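PDB 6K93: type III effector XopAI from Xanthomonas citri, which adopts a mono-ADP-ribosyltransferase fold and is secreted as a type III effector, probably binding arginine-containing peptides inside the host plant cell. Local coordinates for residues A[100-105]-A[111-116]; A[169-174]-A[205-210]. All coordinates share one frame; numbering follows the deposited sequence.

Contact 1 (A[100-105]-A[111-116])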
loop_
_atom_site.group_PDB
_atom_site.type_symbol
_atom_site.label_atom_id
_atom_site.label_comp_id
_atom_site.label_asym_id
_atom_site.label_seq_id
_atom_site.Cartn_x
_atom_site.Cartn_y
_atom_site.Cartn_z
ATOM N N LYS A 100 0.367 -10.738 -13.001
ATOM C CA LYS A 100 -0.631 -11.796 -12.883
ATOM C C LYS A 100 -0.260 -12.767 -11.770
ATOM O O LYS A 100 -1.108 -13.118 -10.938
ATOM C CB LYS A 100 -0.773 -12.522 -14.226
ATOM C CG LYS A 100 -1.669 -13.741 -14.176
ATOM C CD LYS A 100 -1.835 -14.320 -15.558
ATOM C CE LYS A 100 -2.803 -15.476 -15.571
ATOM N NZ LYS A 100 -2.967 -16.022 -16.949
ATOM N N GLN A 101 1.014 -13.195 -11.721
ATOM C CA GLN A 101 1.435 -14.122 -10.677
ATOM C C GLN A 101 1.309 -13.493 -9.287
ATOM O O GLN A 101 0.907 -14.162 -8.319
ATOM C CB GLN A 101 2.867 -14.575 -10.940
ATOM C CG GLN A 101 2.955 -15.541 -12.134
ATOM C CD GLN A 101 4.379 -15.857 -12.548
ATOM O OE1 GLN A 101 5.315 -15.132 -12.205
ATOM N NE2 GLN A 101 4.548 -16.938 -13.302
ATOM N N LEU A 102 1.652 -12.203 -9.153
ATOM C CA LEU A 102 1.508 -11.563 -7.849
ATOM C C LEU A 102 0.043 -11.506 -7.420
ATOM O O LEU A 102 -0.290 -11.814 -6.267
ATOM C CB LEU A 102 2.124 -10.170 -7.871
ATOM C CG LEU A 102 2.045 -9.434 -6.536
ATOM C CD1 LEU A 102 2.597 -10.249 -5.375
ATOM C CD2 LEU A 102 2.811 -8.122 -6.646
ATOM N N TRP A 103 -0.850 -11.118 -8.328
ATOM C CA TRP A 103 -2.263 -11.042 -7.963
ATOM C C TRP A 103 -2.802 -12.414 -7.562
ATOM O O TRP A 103 -3.564 -12.526 -6.600
ATOM C CB TRP A 103 -3.074 -10.447 -9.118
ATOM C CG TRP A 103 -4.548 -10.403 -8.857
ATOM C CD1 TRP A 103 -5.521 -11.009 -9.592
ATOM C CD2 TRP A 103 -5.206 -9.736 -7.776
ATOM N NE1 TRP A 103 -6.750 -10.748 -9.050
ATOM C CE2 TRP A 103 -6.589 -9.977 -7.926
ATOM C CE3 TRP A 103 -4.759 -8.967 -6.701
ATOM C CZ2 TRP A 103 -7.530 -9.472 -7.043
ATOM C CZ3 TRP A 103 -5.706 -8.464 -5.821
ATOM C CH2 TRP A 103 -7.062 -8.720 -6.000
ATOM N N GLN A 104 -2.400 -13.476 -8.266
ATOM C CA GLN A 104 -2.800 -14.831 -7.874
ATOM C C GLN A 104 -2.299 -15.156 -6.467
ATOM O O GLN A 104 -3.024 -15.749 -5.657
ATOM C CB GLN A 104 -2.272 -15.850 -8.894
ATOM C CG GLN A 104 -2.775 -17.292 -8.754
ATOM C CD GLN A 104 -2.205 -18.206 -9.849
ATOM O OE1 GLN A 104 -1.751 -17.731 -10.893
ATOM N NE2 GLN A 104 -2.221 -19.509 -9.607
ATOM N N ARG A 105 -1.064 -14.765 -6.162
ATOM C CA ARG A 105 -0.485 -15.037 -4.852
ATOM C C ARG A 105 -1.199 -14.257 -3.755
ATOM O O ARG A 105 -1.464 -14.785 -2.664
ATOM C CB ARG A 105 1.000 -14.676 -4.897
ATOM C CG ARG A 105 1.730 -14.676 -3.590
ATOM C CD ARG A 105 3.160 -14.242 -3.854
ATOM N NE ARG A 105 3.954 -14.089 -2.636
ATOM C CZ ARG A 105 5.133 -13.475 -2.604
ATOM N NH1 ARG A 105 5.651 -12.982 -3.726
ATOM N NH2 ARG A 105 5.796 -13.355 -1.466
ATOM N N ALA A 111 -4.017 -13.607 4.304
ATOM C CA ALA A 111 -3.302 -13.051 5.449
ATOM C C ALA A 111 -1.966 -13.731 5.718
ATOM O O ALA A 111 -1.212 -13.258 6.580
ATOM C CB ALA A 111 -4.174 -13.139 6.706
ATOM N N GLN A 112 -1.641 -14.811 5.010
ATOM C CA GLN A 112 -0.349 -15.459 5.177
ATOM C C GLN A 112 0.687 -14.969 4.169
ATOM O O GLN A 112 1.808 -15.488 4.143
ATOM C CB GLN A 112 -0.513 -16.980 5.061
ATOM C CG GLN A 112 -1.679 -17.547 5.900
ATOM C CD GLN A 112 -1.724 -17.012 7.332
ATOM O OE1 GLN A 112 -2.774 -16.562 7.807
ATOM N NE2 GLN A 112 -0.591 -17.063 8.026
ATOM N N PHE A 113 0.333 -13.980 3.345
ATOM C CA PHE A 113 1.288 -13.394 2.410
ATOM C C PHE A 113 2.494 -12.846 3.160
ATOM O O PHE A 113 2.341 -12.098 4.120
ATOM C CB PHE A 113 0.607 -12.265 1.611
ATOM C CG PHE A 113 1.455 -11.721 0.486
ATOM C CD1 PHE A 113 2.535 -10.896 0.742
ATOM C CD2 PHE A 113 1.149 -12.019 -0.827
ATOM C CE1 PHE A 113 3.310 -10.422 -0.273
ATOM C CE2 PHE A 113 1.929 -11.525 -1.862
ATOM C CZ PHE A 113 3.004 -10.726 -1.579
ATOM N N ARG A 114 3.694 -13.202 2.712
ATOM C CA ARG A 114 4.913 -12.674 3.304
ATOM C C ARG A 114 5.979 -12.444 2.240
ATOM O O ARG A 114 6.190 -13.285 1.358
ATOM C CB ARG A 114 5.492 -13.640 4.367
ATOM C CG ARG A 114 4.599 -13.920 5.564
ATOM C CD ARG A 114 4.505 -12.695 6.486
ATOM N NE ARG A 114 3.790 -12.959 7.720
ATOM C CZ ARG A 114 2.467 -12.971 7.847
ATOM N NH1 ARG A 114 1.678 -12.763 6.813
ATOM N NH2 ARG A 114 1.912 -13.204 9.048
ATOM N N SER A 115 6.701 -11.336 2.369
ATOM C CA SER A 115 7.847 -11.103 1.514
ATOM C C SER A 115 9.003 -12.023 1.915
ATOM O O SER A 115 9.195 -12.351 3.086
ATOM C CB SER A 115 8.319 -9.649 1.585
ATOM O OG SER A 115 8.840 -9.350 2.898
ATOM N N THR A 116 9.763 -12.450 0.927
ATOM C CA THR A 116 10.973 -13.244 1.112
ATOM C C THR A 116 12.166 -12.320 1.276
ATOM O O THR A 116 12.114 -11.139 0.907
ATOM C CB THR A 116 11.206 -14.149 -0.090
ATOM O OG1 THR A 116 11.495 -13.335 -1.229
ATOM C CG2 THR A 116 10.007 -15.028 -0.347
HETATM O O HOH W 1 3.591 -14.967 0.251
#
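The guanidinium of Arg105 lies nearly flat on one face of Phe113, centres 4.2 Å apart and planes 16° from parallel. The extended arginine chain crosses the ring roughly at a right angle: its CG sits 3.6 Å from Phe113 CE2, while its CZ faces Phe113 CZ. Arg105 swings CG away from its own N (chi1 171°) and runs on extended to NE, which carries the guanidinium over the ring, with the CG and CD methylenes also against it. Apolar contact is made at the ring's edge, where Leu102 CD1 approaches Phe113 CE2 at 3.8 Å. Leucine suits this buried site, as it also meets Leu197 of helix 194-209; Phe113 rests on Ile204 of that helix. Helix 95-109 is thereby held to the loop leading into helix 117-128, in the helical part of the ADP-ribosyltransferase fold. Polar bonds use the guanidinium edge. Arg105 NH2 gives Arg114 O a weak, bent bond (2.9 Å, 124° at the hydrogen), and water 1 accepts from Arg105 NE and from Arg114 N, both at 3.0 Å. Arg105 NH1 forms a salt bridge with Glu119, and Arg114 NH1 turns back to bond both Ala111 O and Phe113 O.

Contact 2 (A[169-174]-A[205-210])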
loop_
_atom_site.group_PDB
_atom_site.type_symbol
_atom_site.label_atom_id
_atom_site.label_comp_id
_atom_site.label_asym_id
_atom_site.label_seq_id
_atom_site.Cartn_x
_atom_site.Cartn_y
_atom_site.Cartn_z
ATOM N N VAL A 169 9.689 -0.567 6.660
ATOM C CA VAL A 169 10.161 0.527 5.811
ATOM C C VAL A 169 9.192 0.770 4.655
ATOM O O VAL A 169 8.924 1.912 4.280
ATOM C CB VAL A 169 11.590 0.243 5.305
ATOM C CG1 VAL A 169 11.995 1.239 4.226
ATOM C CG2 VAL A 169 12.583 0.277 6.448
ATOM N N ALA A 170 8.623 -0.296 4.102
ATOM C CA ALA A 170 7.643 -0.147 3.034
ATOM C C ALA A 170 6.433 0.661 3.485
ATOM O O ALA A 170 5.883 1.441 2.698
ATOM C CB ALA A 170 7.214 -1.534 2.509
ATOM N N LEU A 171 5.979 0.467 4.728
ATOM C CA LEU A 171 4.864 1.259 5.235
ATOM C C LEU A 171 5.249 2.719 5.352
ATOM O O LEU A 171 4.478 3.595 4.965
ATOM C CB LEU A 171 4.367 0.711 6.576
ATOM C CG LEU A 171 3.773 -0.697 6.589
ATOM C CD1 LEU A 171 3.341 -1.047 8.025
ATOM C CD2 LEU A 171 2.619 -0.804 5.620
ATOM N N GLN A 172 6.452 3.007 5.840
ATOM C CA GLN A 172 6.890 4.395 5.856
ATOM C C GLN A 172 6.977 4.952 4.440
ATOM O O GLN A 172 6.523 6.070 4.175
ATOM C CB GLN A 172 8.228 4.541 6.586
ATOM C CG GLN A 172 8.659 6.008 6.685
ATOM C CD GLN A 172 9.946 6.202 7.458
ATOM O OE1 GLN A 172 10.347 5.358 8.240
ATOM N NE2 GLN A 172 10.588 7.345 7.244
ATOM N N ALA A 173 7.528 4.171 3.504
ATOM C CA ALA A 173 7.659 4.636 2.125
ATOM C C ALA A 173 6.296 4.901 1.505
ATOM O O ALA A 173 6.141 5.829 0.701
ATOM C CB ALA A 173 8.431 3.602 1.289
ATOM N N TRP A 174 5.298 4.084 1.860
ATOM C CA TRP A 174 3.951 4.307 1.367
ATOM C C TRP A 174 3.464 5.710 1.716
ATOM O O TRP A 174 2.738 6.331 0.939
ATOM C CB TRP A 174 3.001 3.254 1.928
ATOM C CG TRP A 174 1.584 3.659 1.745
ATOM C CD1 TRP A 174 0.787 4.296 2.682
ATOM C CD2 TRP A 174 0.806 3.597 0.556
ATOM N NE1 TRP A 174 -0.437 4.582 2.146
ATOM C CE2 TRP A 174 -0.446 4.167 0.839
ATOM C CE3 TRP A 174 1.044 3.095 -0.718
ATOM C CZ2 TRP A 174 -1.444 4.241 -0.098
ATOM C CZ3 TRP A 174 0.044 3.165 -1.652
ATOM C CH2 TRP A 174 -1.190 3.720 -1.351
ATOM N N SER A 205 3.013 -7.598 2.596
ATOM C CA SER A 205 3.593 -8.397 3.665
ATOM C C SER A 205 3.483 -7.685 4.998
ATOM O O SER A 205 3.116 -8.299 6.004
ATOM C CB SER A 205 5.055 -8.693 3.314
ATOM O OG SER A 205 5.613 -9.585 4.244
ATOM N N ALA A 206 3.806 -6.391 5.026
ATOM C CA ALA A 206 3.713 -5.630 6.265
ATOM C C ALA A 206 2.285 -5.620 6.789
ATOM O O ALA A 206 2.045 -5.794 7.989
ATOM C CB ALA A 206 4.191 -4.207 6.046
ATOM N N LEU A 207 1.320 -5.366 5.905
ATOM C CA LEU A 207 -0.064 -5.235 6.347
ATOM C C LEU A 207 -0.611 -6.536 6.898
ATOM O O LEU A 207 -1.414 -6.517 7.846
ATOM C CB LEU A 207 -0.933 -4.714 5.212
ATOM C CG LEU A 207 -0.616 -3.260 4.803
ATOM C CD1 LEU A 207 -1.313 -2.931 3.491
ATOM C CD2 LEU A 207 -1.044 -2.276 5.873
ATOM N N HIS A 208 -0.190 -7.669 6.349
ATOM C CA HIS A 208 -0.693 -8.940 6.833
ATOM C C HIS A 208 0.130 -9.515 7.972
ATOM O O HIS A 208 -0.320 -10.471 8.611
ATOM C CB HIS A 208 -0.764 -9.944 5.678
ATOM C CG HIS A 208 -1.894 -9.687 4.735
ATOM N ND1 HIS A 208 -3.204 -9.595 5.161
ATOM C CD2 HIS A 208 -1.919 -9.485 3.394
ATOM C CE1 HIS A 208 -3.984 -9.361 4.124
ATOM N NE2 HIS A 208 -3.231 -9.294 3.041
ATOM N N SER A 209 1.299 -8.951 8.265
ATOM C CA SER A 209 2.095 -9.450 9.369
ATOM C C SER A 209 1.971 -8.585 10.620
ATOM O O SER A 209 2.281 -9.078 11.711
ATOM C CB SER A 209 3.558 -9.587 8.954
ATOM O OG SER A 209 4.128 -8.396 8.536
ATOM N N LEU A 210 1.489 -7.338 10.507
ATOM C CA LEU A 210 1.250 -6.526 11.696
ATOM C C LEU A 210 0.335 -7.281 12.651
ATOM O O LEU A 210 -0.640 -7.902 12.209
ATOM C CB LEU A 210 0.590 -5.189 11.353
ATOM C CG LEU A 210 1.528 -4.096 10.835
ATOM C CD1 LEU A 210 0.758 -2.906 10.330
ATOM C CD2 LEU A 210 2.562 -3.663 11.889
#
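Leu171 and Ala206 meet through aliphatic carbon, with no ring or amide stacked between the segments; the flat groups to note are peptide carbonyls at the end of helix 194-209. Ala206 O accepts from two backbone N-H groups as the helix ends, Leu210 N at 3.0 Å and Ser209 N at 3.3 Å. The Ser205 carbonyl takes the hydroxyl of Ser209, whose OG lies 2.7 Å from Ser205 O and is tilted from the carbonyl plane, a local bond in the last turn.

Across the interface Leu171 acts as a wedge. Its branch carbon CG comes 3.6 Å from Ala206 CB, so the alanine methyl faces the fork of the leucine, and the small residue lets the two helices come close. A chi1 of -64° sets CG anti to the carbonyl carbon and aims the branch at Ala206; from there the two methyls diverge. CD2 lies 4.0 Å from Leu207 CD2, the two side chains meeting at a slant. The other arm, CD1, meets Leu210 CD1 at 3.9 Å, tip to tip.

In the helical part of the fold, helix 165-174 thus packs on the last turn of helix 194-209 and on Leu210 just beyond it; Phe277 covers Leu171 further, and Ala170 rests on Cys202 and Ile203. With every touching residue buried and no hydrogen bond crossing, cohesion here depends on shape fit and exclusion of water.

From the N terminus, helix 95-109 comes first, and contact 1 closes a short loop of chain, the five residues between its segments being mostly the end of that helix. The chain then runs through helices 117-128 and 136-156 to helix 165-174, where contact 2 opens; it closes on 205-210 after a 30-residue excursion. The two loops follow in series and neither nest nor cross. Although their centres are 14 Å apart, they touch: Ser115 N and Ser205 OG lie 2.8 Å apart, a probable hydrogen bond. Asp167 joins them again, bonded to both Ser115 OG and Ser205 OG. Through Ser205, Leu197 and Ile204, helix 194-209 serves both contacts, tying the first helix and its following loop to helix 165-174.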